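Local coordinates for protein BSU-2 beta-lactamase (Bacillus subtilis, PDB 6W5E) that probably hydrolyses the amide bond of the beta-lactam ring in penicillin-like antibiotics, as a class D serine beta-lactamase, at residues A[115-120]-A[198-203]; A[180-185]-A[228-233]; A[202-205]-A[210-213]. One frame throughout, in Å; residues are numbered along the deposited sequence. Where two conformers were deposited one is given.

Contact 1. Residues A[115-120]-A[198-203]; sequences HTLGSA and KRMMIQ. With EDO (1,2-ethanediol), chain F.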
ATOM      1  N   HIS A 115     -16.489 -11.796   0.813  1.00 12.28           N
ATOM      2  CA  HIS A 115     -15.368 -11.022   1.326  1.00 11.78           C
ATOM      3  C   HIS A 115     -15.846  -9.885   2.216  1.00 10.65           C
ATOM      4  O   HIS A 115     -17.000  -9.458   2.161  1.00 11.82           O
ATOM      5  CB  HIS A 115     -14.509 -10.482   0.181  1.00 12.36           C
ATOM      6  CG  HIS A 115     -13.403 -11.409  -0.199  1.00 13.23           C
ATOM      7  ND1 HIS A 115     -12.256 -11.535   0.554  1.00 14.01           N
ATOM      8  CD2 HIS A 115     -13.285 -12.286  -1.222  1.00 14.49           C
ATOM      9  CE1 HIS A 115     -11.471 -12.444   0.002  1.00 15.05           C
ATOM     10  NE2 HIS A 115     -12.073 -12.916  -1.076  1.00 14.44           N
ATOM     11  N   THR A 116     -14.922  -9.408   3.045  1.00 11.53           N
ATOM     12  CA  THR A 116     -15.085  -8.202   3.841  1.00 10.80           C
ATOM     13  C   THR A 116     -14.032  -7.188   3.425  1.00 10.10           C
ATOM     14  O   THR A 116     -13.127  -7.477   2.637  1.00 11.01           O
ATOM     15  CB  THR A 116     -14.945  -8.488   5.341  1.00 11.59           C
ATOM     16  OG1 THR A 116     -13.590  -8.844   5.645  1.00 15.39           O
ATOM     17  CG2 THR A 116     -15.870  -9.608   5.757  1.00 14.39           C
ATOM     18  N   LEU A 117     -14.178  -5.974   3.953  1.00 10.81           N
ATOM     19  CA  LEU A 117     -13.188  -4.935   3.693  1.00  9.76           C
ATOM     20  C   LEU A 117     -11.786  -5.427   4.047  1.00  8.83           C
ATOM     21  O   LEU A 117     -10.829  -5.226   3.287  1.00 10.05           O
ATOM     22  CB  LEU A 117     -13.565  -3.680   4.485  1.00  9.84           C
ATOM     23  CG  LEU A 117     -12.714  -2.434   4.250  1.00  9.82           C
ATOM     24  CD1 LEU A 117     -12.974  -1.837   2.869  1.00 10.80           C
ATOM     25  CD2 LEU A 117     -12.963  -1.415   5.341  1.00 10.23           C
ATOM     26  N   GLY A 118     -11.656  -6.102   5.192  1.00 10.07           N
ATOM     27  CA  GLY A 118     -10.350  -6.580   5.622  1.00 10.35           C
ATOM     28  C   GLY A 118      -9.846  -7.783   4.846  1.00 10.78           C
ATOM     29  O   GLY A 118      -8.665  -7.847   4.495  1.00 11.63           O
ATOM     30  N   SER A 119     -10.712  -8.762   4.575  1.00 10.62           N
ATOM     31  CA  SER A 119     -10.228  -9.923   3.841  1.00 10.69           C
ATOM     32  C   SER A 119      -9.886  -9.545   2.415  1.00 10.65           C
ATOM     33  O   SER A 119      -8.936 -10.083   1.838  1.00 11.59           O
ATOM     34  CB  SER A 119     -11.234 -11.074   3.881  1.00 11.95           C
ATOM     35  OG  SER A 119     -12.370 -10.786   3.086  1.00 13.05           O
ATOM     36  N   ALA A 120     -10.645  -8.612   1.837  1.00 10.82           N
ATOM     37  CA  ALA A 120     -10.363  -8.178   0.478  1.00 11.41           C
ATOM     38  C   ALA A 120      -9.067  -7.394   0.406  1.00 11.64           C
ATOM     39  O   ALA A 120      -8.411  -7.392  -0.636  1.00 14.70           O
ATOM     40  CB  ALA A 120     -11.531  -7.391  -0.097  1.00 12.31           C
ATOM     41  N   LYS A 198      -4.876   0.407   9.555  1.00 10.22           N
ATOM     42  CA  LYS A 198      -3.595  -0.165   9.961  1.00 10.73           C
ATOM     43  C   LYS A 198      -3.739  -1.638  10.324  1.00  9.90           C
ATOM     44  O   LYS A 198      -2.938  -2.472   9.891  1.00 10.44           O
ATOM     45  CB  LYS A 198      -3.007   0.617  11.136  1.00 12.49           C
ATOM     46  CG  LYS A 198      -2.400   1.953  10.759  1.00 13.45           C
ATOM     47  CD  LYS A 198      -1.823   2.642  11.994  1.00 15.00           C
ATOM     48  CE  LYS A 198      -1.039   3.901  11.638  1.00 16.67           C
ATOM     49  NZ  LYS A 198      -0.439   4.523  12.852  1.00 16.22           N
ATOM     50  N   ARG A 199      -4.762  -1.983  11.114  1.00 10.40           N
ATOM     51  CA  ARG A 199      -4.953  -3.381  11.482  1.00 11.58           C
ATOM     52  C   ARG A 199      -5.165  -4.249  10.247  1.00  9.67           C
ATOM     53  O   ARG A 199      -4.617  -5.355  10.158  1.00 11.22           O
ATOM     54  CB  ARG A 199      -6.122  -3.531  12.458  1.00 13.67           C
ATOM     55  CG  ARG A 199      -5.783  -3.054  13.865  1.00 18.41           C
ATOM     56  CD  ARG A 199      -6.643  -3.722  14.925  1.00 21.14           C
ATOM     57  NE  ARG A 199      -8.063  -3.601  14.623  1.00 19.65           N
ATOM     58  CZ  ARG A 199      -8.844  -2.616  15.058  1.00 20.36           C
ATOM     59  NH1 ARG A 199      -8.338  -1.643  15.810  1.00 20.66           N
ATOM     60  NH2 ARG A 199     -10.127  -2.597  14.721  1.00 18.80           N
ATOM     61  N   MET A 200      -5.923  -3.750   9.266  1.00 10.41           N
ATOM     62  CA  MET A 200      -6.152  -4.526   8.054  1.00  9.87           C
ATOM     63  C   MET A 200      -4.879  -4.730   7.248  1.00 10.55           C
ATOM     64  O   MET A 200      -4.817  -5.668   6.454  1.00 11.17           O
ATOM     65  CB  MET A 200      -7.204  -3.857   7.161  1.00 10.67           C
ATOM     66  CG  MET A 200      -8.592  -3.804   7.783  1.00 10.63           C
ATOM     67  SD  MET A 200      -9.880  -3.249   6.648  1.00 14.49           S
ATOM     68  CE  MET A 200      -9.469  -1.549   6.389  1.00 14.09           C
ATOM     69  N   MET A 201      -3.876  -3.865   7.419  1.00  9.87           N
ATOM     70  CA  MET A 201      -2.599  -3.973   6.725  1.00  9.51           C
ATOM     71  C   MET A 201      -1.599  -4.888   7.425  1.00  9.62           C
ATOM     72  O   MET A 201      -0.521  -5.131   6.870  1.00 10.79           O
ATOM     73  CB  MET A 201      -1.977  -2.580   6.571  1.00 11.08           C
ATOM     74  CG  MET A 201      -2.748  -1.653   5.658  1.00 10.60           C
ATOM     75  SD  MET A 201      -2.100   0.038   5.721  1.00 12.58           S
ATOM     76  CE  MET A 201      -0.520  -0.169   4.912  1.00 13.63           C
ATOM     77  N   ILE A 202      -1.908  -5.403   8.619  1.00 10.67           N
ATOM     78  CA  ILE A 202      -0.921  -6.202   9.335  1.00 10.89           C
ATOM     79  C   ILE A 202      -0.590  -7.451   8.537  1.00 10.85           C
ATOM     80  O   ILE A 202      -1.484  -8.211   8.142  1.00 12.60           O
ATOM     81  CB  ILE A 202      -1.413  -6.564  10.744  1.00 11.26           C
ATOM     82  CG1 ILE A 202      -1.433  -5.320  11.634  1.00 11.73           C
ATOM     83  CG2 ILE A 202      -0.506  -7.629  11.359  1.00 13.41           C
ATOM     84  CD1 ILE A 202      -2.095  -5.521  12.993  1.00 13.69           C
ATOM     85  N   GLN A 203       0.703  -7.661   8.289  1.00 11.49           N
ATOM     86  CA  GLN A 203       1.208  -8.856   7.627  0.58 13.33           C
ATOM     87  C   GLN A 203       1.822  -9.848   8.600  1.00 15.33           C
ATOM     88  O   GLN A 203       1.679 -11.060   8.413  1.00 18.00           O
ATOM     89  CB  GLN A 203       2.259  -8.472   6.581  0.58 14.71           C
ATOM     90  CG  GLN A 203       1.772  -7.453   5.568  0.58 16.78           C
ATOM     91  CD  GLN A 203       0.987  -8.094   4.441  0.58 16.33           C
ATOM     92  OE1 GLN A 203       1.547  -8.809   3.612  0.58 21.34           O
ATOM     93  NE2 GLN A 203      -0.315  -7.836   4.400  0.58 15.21           N
TER
HETATM   94  C1  EDO F 305       2.747   3.650  13.215  0.52 28.25           C
HETATM   95  O1  EDO F 305       1.708   2.694  13.462  0.52 29.12           O
HETATM   96  C2  EDO F 305       3.610   3.177  12.054  0.52 28.50           C
HETATM   97  O2  EDO F 305       4.119   1.868  12.340  0.52 28.60           O

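Contact 2. Residues A[180-185]-A[228-233]; sequences EKLAKE and VGFIKT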
ATOM      1  N   GLU A 180       3.625   8.030   5.173  1.00 12.03           N
ATOM      2  CA  GLU A 180       4.185   8.634   6.372  1.00 12.58           C
ATOM      3  C   GLU A 180       3.111   9.381   7.159  1.00 12.65           C
ATOM      4  O   GLU A 180       3.087   9.334   8.395  1.00 12.80           O
ATOM      5  CB  GLU A 180       5.320   9.581   5.980  1.00 14.55           C
ATOM      6  CG  GLU A 180       5.927  10.318   7.142  1.00 20.53           C
ATOM      7  CD  GLU A 180       7.114  11.174   6.748  1.00 22.15           C
ATOM      8  OE1 GLU A 180       7.760  10.890   5.709  1.00 20.92           O
ATOM      9  OE2 GLU A 180       7.398  12.143   7.489  1.00 23.86           O
ATOM     10  N   LYS A 181       2.217  10.084   6.458  1.00 12.20           N
ATOM     11  CA  LYS A 181       1.105  10.747   7.133  1.00 12.54           C
ATOM     12  C   LYS A 181       0.173   9.739   7.795  1.00 11.62           C
ATOM     13  O   LYS A 181      -0.323   9.981   8.903  1.00 13.25           O
ATOM     14  CB  LYS A 181       0.336  11.618   6.144  1.00 13.98           C
ATOM     15  CG  LYS A 181       1.171  12.728   5.541  1.00 17.23           C
ATOM     16  CD  LYS A 181       0.409  13.409   4.410  1.00 22.00           C
ATOM     17  CE  LYS A 181       1.178  14.574   3.816  1.00 27.57           C
ATOM     18  NZ  LYS A 181       0.562  14.982   2.523  1.00 28.94           N
ATOM     19  N   LEU A 182      -0.077   8.602   7.139  1.00 11.36           N
ATOM     20  CA  LEU A 182      -0.900   7.568   7.760  1.00 11.39           C
ATOM     21  C   LEU A 182      -0.219   6.985   8.997  1.00 10.89           C
ATOM     22  O   LEU A 182      -0.857   6.799  10.039  1.00 11.87           O
ATOM     23  CB  LEU A 182      -1.231   6.473   6.741  1.00 11.31           C
ATOM     24  CG  LEU A 182      -1.988   5.254   7.292  1.00 12.55           C
ATOM     25  CD1 LEU A 182      -3.343   5.673   7.871  1.00 12.00           C
ATOM     26  CD2 LEU A 182      -2.152   4.174   6.212  1.00 13.40           C
ATOM     27  N   ALA A 183       1.079   6.690   8.904  1.00 11.53           N
ATOM     28  CA  ALA A 183       1.801   6.173  10.063  1.00 12.51           C
ATOM     29  C   ALA A 183       1.716   7.135  11.243  1.00 12.78           C
ATOM     30  O   ALA A 183       1.492   6.718  12.387  1.00 13.75           O
ATOM     31  CB  ALA A 183       3.260   5.921   9.694  1.00 12.89           C
ATOM     32  N   LYS A 184       1.895   8.424  10.984  1.00 12.05           N
ATOM     33  CA  LYS A 184       1.823   9.442  12.021  1.00 12.83           C
ATOM     34  C   LYS A 184       0.394   9.765  12.427  1.00 13.67           C
ATOM     35  O   LYS A 184       0.193  10.533  13.379  1.00 13.94           O
ATOM     36  CB  LYS A 184       2.470  10.725  11.506  1.00 14.60           C
ATOM     37  CG  LYS A 184       3.983  10.682  11.301  1.00 15.22           C
ATOM     38  CD  LYS A 184       4.425  11.991  10.644  1.00 18.30           C
ATOM     39  CE  LYS A 184       5.925  12.132  10.480  1.00 22.44           C
ATOM     40  NZ  LYS A 184       6.248  13.403   9.766  1.00 24.43           N
ATOM     41  N   GLU A 185      -0.588   9.237  11.701  1.00 13.45           N
ATOM     42  CA  GLU A 185      -2.003   9.538  11.925  1.00 15.17           C
ATOM     43  C   GLU A 185      -2.290  11.030  11.792  1.00 14.33           C
ATOM     44  O   GLU A 185      -3.132  11.585  12.497  1.00 17.53           O
ATOM     45  CB  GLU A 185      -2.537   8.922  13.222  1.00 14.72           C
ATOM     46  CG  GLU A 185      -2.300   7.416  13.203  1.00 16.74           C
ATOM     47  CD  GLU A 185      -2.749   6.694  14.442  1.00 15.81           C
ATOM     48  OE1 GLU A 185      -3.367   7.326  15.324  1.00 21.28           O
ATOM     49  OE2 GLU A 185      -2.471   5.479  14.520  1.00 17.70           O
ATOM     50  N   VAL A 228       4.136  -1.636  -0.094  1.00  9.96           N
ATOM     51  CA  VAL A 228       4.216  -0.362   0.605  1.00  9.51           C
ATOM     52  C   VAL A 228       3.661  -0.528   2.008  1.00  9.59           C
ATOM     53  O   VAL A 228       2.762  -1.341   2.242  1.00 11.29           O
ATOM     54  CB  VAL A 228       3.473   0.756  -0.172  1.00 10.82           C
ATOM     55  CG1 VAL A 228       3.943   0.795  -1.633  1.00 11.85           C
ATOM     56  CG2 VAL A 228       1.962   0.576  -0.115  1.00 12.27           C
ATOM     57  N   GLY A 229       4.202   0.229   2.949  1.00  9.84           N
ATOM     58  CA  GLY A 229       3.702   0.079   4.309  1.00 10.40           C
ATOM     59  C   GLY A 229       4.665   0.668   5.327  1.00  9.90           C
ATOM     60  O   GLY A 229       5.365   1.642   5.053  1.00 10.74           O
ATOM     61  N   PHE A 230       4.650   0.077   6.517  1.00 10.15           N
ATOM     62  CA  PHE A 230       5.503   0.554   7.588  1.00 10.45           C
ATOM     63  C   PHE A 230       5.751  -0.587   8.556  1.00  9.87           C
ATOM     64  O   PHE A 230       5.032  -1.586   8.564  1.00 11.56           O
ATOM     65  CB  PHE A 230       4.956   1.813   8.290  1.00 12.20           C
ATOM     66  CG  PHE A 230       3.463   1.956   8.240  1.00 11.46           C
ATOM     67  CD1 PHE A 230       2.642   1.225   9.084  1.00 12.82           C
ATOM     68  CD2 PHE A 230       2.876   2.840   7.347  1.00 12.88           C
ATOM     69  CE1 PHE A 230       1.268   1.371   9.029  1.00 14.09           C
ATOM     70  CE2 PHE A 230       1.501   2.988   7.296  1.00 14.07           C
ATOM     71  CZ  PHE A 230       0.699   2.248   8.139  1.00 14.48           C
ATOM     72  N   ILE A 231       6.798  -0.439   9.361  1.00 11.02           N
ATOM     73  CA  ILE A 231       7.155  -1.450  10.347  1.00 11.36           C
ATOM     74  C   ILE A 231       7.381  -0.772  11.685  1.00 12.47           C
ATOM     75  O   ILE A 231       8.075   0.248  11.767  1.00 12.52           O
ATOM     76  CB  ILE A 231       8.370  -2.304   9.921  1.00 11.61           C
ATOM     77  CG1 ILE A 231       8.710  -3.321  11.014  1.00 12.83           C
ATOM     78  CG2 ILE A 231       9.601  -1.436   9.556  1.00 12.04           C
ATOM     79  CD1 ILE A 231       9.561  -4.457  10.532  1.00 13.48           C
ATOM     80  N   LYS A 232       6.769  -1.321  12.726  1.00 13.02           N
ATOM     81  CA  LYS A 232       6.946  -0.830  14.081  1.00 13.75           C
ATOM     82  C   LYS A 232       7.899  -1.780  14.785  1.00 13.68           C
ATOM     83  O   LYS A 232       7.689  -2.995  14.757  1.00 14.26           O
ATOM     84  CB  LYS A 232       5.596  -0.802  14.799  1.00 15.93           C
ATOM     85  CG  LYS A 232       5.684  -0.489  16.280  1.00 19.30           C
ATOM     86  CD  LYS A 232       4.309  -0.232  16.903  1.00 25.76           C
ATOM     87  CE  LYS A 232       3.195  -1.055  16.252  1.00 30.81           C
ATOM     88  NZ  LYS A 232       2.058  -1.338  17.183  1.00 36.59           N
ATOM     89  N   THR A 233       8.967  -1.237  15.353  1.00 13.86           N
ATOM     90  CA  THR A 233       9.933  -2.010  16.127  1.00 13.99           C
ATOM     91  C   THR A 233      10.049  -1.425  17.530  1.00 13.76           C
ATOM     92  O   THR A 233       9.431  -0.412  17.864  1.00 15.64           O
ATOM     93  CB  THR A 233      11.324  -2.037  15.472  1.00 14.65           C
ATOM     94  OG1 THR A 233      12.028  -0.820  15.775  1.00 15.25           O
ATOM     95  CG2 THR A 233      11.229  -2.212  13.961  1.00 17.09           C
TER

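Contact 3. Residues A[202-205]-A[210-213]; sequences IQEE and TLYG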
ATOM      1  N   ILE A 202      -1.908  -5.403   8.619  1.00 10.67           N
ATOM      2  CA  ILE A 202      -0.921  -6.202   9.335  1.00 10.89           C
ATOM      3  C   ILE A 202      -0.590  -7.451   8.537  1.00 10.85           C
ATOM      4  O   ILE A 202      -1.484  -8.211   8.142  1.00 12.60           O
ATOM      5  CB  ILE A 202      -1.413  -6.564  10.744  1.00 11.26           C
ATOM      6  CG1 ILE A 202      -1.433  -5.320  11.634  1.00 11.73           C
ATOM      7  CG2 ILE A 202      -0.506  -7.629  11.359  1.00 13.41           C
ATOM      8  CD1 ILE A 202      -2.095  -5.521  12.993  1.00 13.69           C
ATOM      9  N   GLN A 203       0.703  -7.661   8.289  1.00 11.49           N
ATOM     10  CA  GLN A 203       1.208  -8.856   7.627  0.58 13.33           C
ATOM     11  C   GLN A 203       1.822  -9.848   8.600  1.00 15.33           C
ATOM     12  O   GLN A 203       1.679 -11.060   8.413  1.00 18.00           O
ATOM     13  CB  GLN A 203       2.259  -8.472   6.581  0.58 14.71           C
ATOM     14  CG  GLN A 203       1.772  -7.453   5.568  0.58 16.78           C
ATOM     15  CD  GLN A 203       0.987  -8.094   4.441  0.58 16.33           C
ATOM     16  OE1 GLN A 203       1.547  -8.809   3.612  0.58 21.34           O
ATOM     17  NE2 GLN A 203      -0.315  -7.836   4.400  0.58 15.21           N
ATOM     18  N   GLU A 204       2.505  -9.354   9.634  1.00 16.08           N
ATOM     19  CA  GLU A 204       3.175 -10.182  10.631  1.00 19.56           C
ATOM     20  C   GLU A 204       3.165  -9.439  11.955  1.00 16.73           C
ATOM     21  O   GLU A 204       3.545  -8.269  11.998  1.00 16.99           O
ATOM     22  CB  GLU A 204       4.649 -10.390  10.266  1.00 27.04           C
ATOM     23  CG  GLU A 204       4.956 -11.136   8.990  1.00 35.03           C
ATOM     24  CD  GLU A 204       6.369 -11.700   9.006  1.00 40.09           C
ATOM     25  OE1 GLU A 204       6.547 -12.839   9.483  1.00 42.04           O
ATOM     26  OE2 GLU A 204       7.301 -10.992   8.565  1.00 40.78           O
ATOM     27  N   GLU A 205       2.794 -10.129  13.034  1.00 20.00           N
ATOM     28  CA  GLU A 205       2.923  -9.608  14.395  1.00 19.52           C
ATOM     29  C   GLU A 205       3.908 -10.510  15.128  1.00 19.73           C
ATOM     30  O   GLU A 205       3.542 -11.599  15.578  1.00 23.12           O
ATOM     31  CB  GLU A 205       1.582  -9.582  15.123  1.00 25.47           C
ATOM     32  CG  GLU A 205       0.763  -8.330  14.922  1.00 26.66           C
ATOM     33  CD  GLU A 205      -0.340  -8.198  15.949  1.00 29.48           C
ATOM     34  OE1 GLU A 205      -1.497  -8.528  15.638  1.00 28.17           O
ATOM     35  OE2 GLU A 205      -0.046  -7.763  17.081  1.00 38.08           O
ATOM     36  N   THR A 210       5.958  -5.284  14.348  1.00 12.43           N
ATOM     37  CA  THR A 210       4.746  -5.500  13.565  1.00 12.71           C
ATOM     38  C   THR A 210       4.996  -4.964  12.167  1.00 12.31           C
ATOM     39  O   THR A 210       5.391  -3.801  12.009  1.00 13.38           O
ATOM     40  CB  THR A 210       3.514  -4.805  14.182  1.00 14.27           C
ATOM     41  OG1 THR A 210       3.344  -5.250  15.531  1.00 16.68           O
ATOM     42  CG2 THR A 210       2.258  -5.146  13.396  1.00 14.79           C
ATOM     43  N   LEU A 211       4.780  -5.808  11.162  1.00 11.53           N
ATOM     44  CA  LEU A 211       4.945  -5.423   9.766  1.00 11.96           C
ATOM     45  C   LEU A 211       3.567  -5.133   9.181  1.00 10.39           C
ATOM     46  O   LEU A 211       2.670  -5.988   9.235  1.00 12.26           O
ATOM     47  CB  LEU A 211       5.639  -6.534   8.976  1.00 12.64           C
ATOM     48  CG  LEU A 211       5.761  -6.283   7.470  1.00 13.15           C
ATOM     49  CD1 LEU A 211       6.658  -5.089   7.185  1.00 13.06           C
ATOM     50  CD2 LEU A 211       6.282  -7.527   6.771  1.00 14.27           C
ATOM     51  N   TYR A 212       3.403  -3.933   8.629  1.00 11.40           N
ATOM     52  CA  TYR A 212       2.183  -3.522   7.953  1.00 10.24           C
ATOM     53  C   TYR A 212       2.502  -3.307   6.482  1.00 10.63           C
ATOM     54  O   TYR A 212       3.514  -2.681   6.150  1.00 12.20           O
ATOM     55  CB  TYR A 212       1.677  -2.180   8.490  1.00 11.66           C
ATOM     56  CG  TYR A 212       1.436  -2.103   9.980  1.00 10.59           C
ATOM     57  CD1 TYR A 212       2.480  -1.882  10.872  1.00 12.64           C
ATOM     58  CD2 TYR A 212       0.150  -2.190  10.491  1.00 11.99           C
ATOM     59  CE1 TYR A 212       2.244  -1.787  12.240  1.00 12.08           C
ATOM     60  CE2 TYR A 212      -0.096  -2.081  11.852  1.00 12.94           C
ATOM     61  CZ  TYR A 212       0.952  -1.888  12.720  1.00 14.93           C
ATOM     62  OH  TYR A 212       0.705  -1.789  14.074  1.00 18.18           O
ATOM     63  N   GLY A 213       1.629  -3.774   5.594  1.00 10.94           N
ATOM     64  CA  GLY A 213       1.925  -3.515   4.198  1.00 12.37           C
ATOM     65  C   GLY A 213       0.811  -3.945   3.278  1.00 10.89           C
ATOM     66  O   GLY A 213      -0.094  -4.693   3.657  1.00 13.66           O
TER
HETATM   67  O   HOH W   1       0.887  -4.626  16.654  1.00 33.47           O

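Contact 1. Residues A[115-120]-A[198-203]
Ser-119 OG, one residue past the Gly-118 that meets Met-200 across the contact, is gripped twice: it lies 2.6 Å from His-115 ND1 in a hydrogen bond whose donor may be either group, and it accepts Thr-116 N at 2.9 Å in an almost straight bond. Thr-116 OG1 returns the favour by accepting Ser-119 N at 3.1 Å, and it also hydrogen-bonds Glu-95 O. The reciprocal pair is a capping box, with Thr-116 as the N-cap of helix 117-122, and it satisfies two amides at the helix start. The capped turn presents Leu-117 and Gly-118 to the C-terminal part of helix 191-200. Met-200 reaches over with its chain bent at the last torsion (chi3 -68°), which turns CE to 3.7 Å from Leu-117 CD2, the two side chains crossing at about a right angle. Its sulfur SD settles 3.5 Å from Gly-118 CA, where bare glycine backbone meets the sulfur. Two residues before Met-200, Lys-198 NZ makes a salt bridge with Glu-185 and a weak hydrogen bond to O1 of a bound 1,2-ethanediol at 2.9 Å.

Contact 2. Residues A[180-185]-A[228-233]
The last turn of helix 172-184 rests on strand 225-233 of the central antiparallel sheet, with Leu-182 and Ala-183 pressed against the ring of Phe-230. The two residues take different parts of that ring. Ala-183 comes over one face, its CB 4.3 Å from the ring centroid and 25° off the normal, a CH-pi contact displaced toward CD2. Leu-182 comes at the edge instead: its CD2 lies close to the ring plane, 3.9 Å from Phe-230 CZ, and the two side chains cross at about a right angle. The phenyl group holds this pose with chi1 at 27°, an unusual torsion about midway between staggered and eclipsed. Such helix-on-sheet packing belongs to the penicillin-binding transpeptidase fold shared by serine beta-lactamases, and here it probably lies near the active site, as Leu-182 also touches Val-80, next to the carboxylated Lys-79. On the sheet side, the ring of Phe-230 meets that of Tyr-212, their planes inclined at about 50°. The helix itself is finished by a Schellman motif: Glu-185 adopts positive phi, and its N bonds back to Leu-182 O at 3.0 Å. The carboxylate of Glu-185 also meets the ammonium groups of Lys-191, at OE1, and Lys-195, at OE2, which probably stabilise its charged form. Along the outside of this last turn, Lys-184 NZ forms a salt bridge back to Glu-180 OE2 at 2.8 Å, using the anti lone pair of that oxygen.

Contact 3. Residues A[202-205]-A[210-213]
Backbone hydrogen bonds come first, and Leu-211 is their focus. Its O receives Gln-203 N at 2.8 Å and Glu-204 N in a longer, weak bond of 3.4 Å; its N gives a bond to Glu-204 O at 2.9 Å. With both Gln-203 and Glu-204 facing one residue, this is a classic beta bulge, and the register slips by one between the non-hydrogen-bonded pair of Ile-202 with Tyr-212 and the hydrogen-bonded pair of Glu-204 with Leu-211. CA-H...O contacts supplement these bonds: Ile-202 CA approaches Leu-211 O, and Thr-210 CA approaches Glu-204 O at 3.4 Å. The bulge interrupts a beta hairpin whose first strand, 202-205, is an outermost strand of the six-stranded sheet, while the second, 209-217, runs on past Gly-213 into the Lys-Thr-Gly motif of serine beta-lactamases. Among apolar contacts, Ile-202 and Tyr-212 point the same way, side by side. CG1 of Ile-202, placed beside its backbone N (chi1 -70°), meets Tyr-212 CE2 obliquely at 3.5 Å. Farther along that face, Glu-205 CG lies 3.8 Å from Thr-210 CG2. On the face shared by Glu-204 and Leu-211, Leu-211 CD2 also reaches CB of the bulged Gln-203 at 4.1 Å. Polar side-chain links are few: one water bonds Thr-210 OG1 at 2.8 Å and donates weakly to Glu-205 OE2, and in one of its two conformers Gln-203 bonds through OE1 to Lys-252 NZ.

The centres of contacts 1 and 2 lie about 16 Å apart, while contact 3 lies about 11 Å from each. Contacts 1 and 3 share Ile-202 and Gln-203, since helix 191-200 leads directly into strand 202-205, and Met-201 O bonds to Gly-213 N across the junction. Contacts 2 and 3 are tied by backbone bonds such as Phe-230 O to Tyr-212 N. Lys-198 also packs on Phe-230. Along the chain the order is 115-120, 180-185, 198-205, 210-213, 228-233. Contact 1 brings helix 117-122 against helix 191-200, contact 2 seats helix 172-184 on strand 225-233, and between them contact 3 pairs the edge strand with its neighbour, which carries the Lys-Thr-Gly motif.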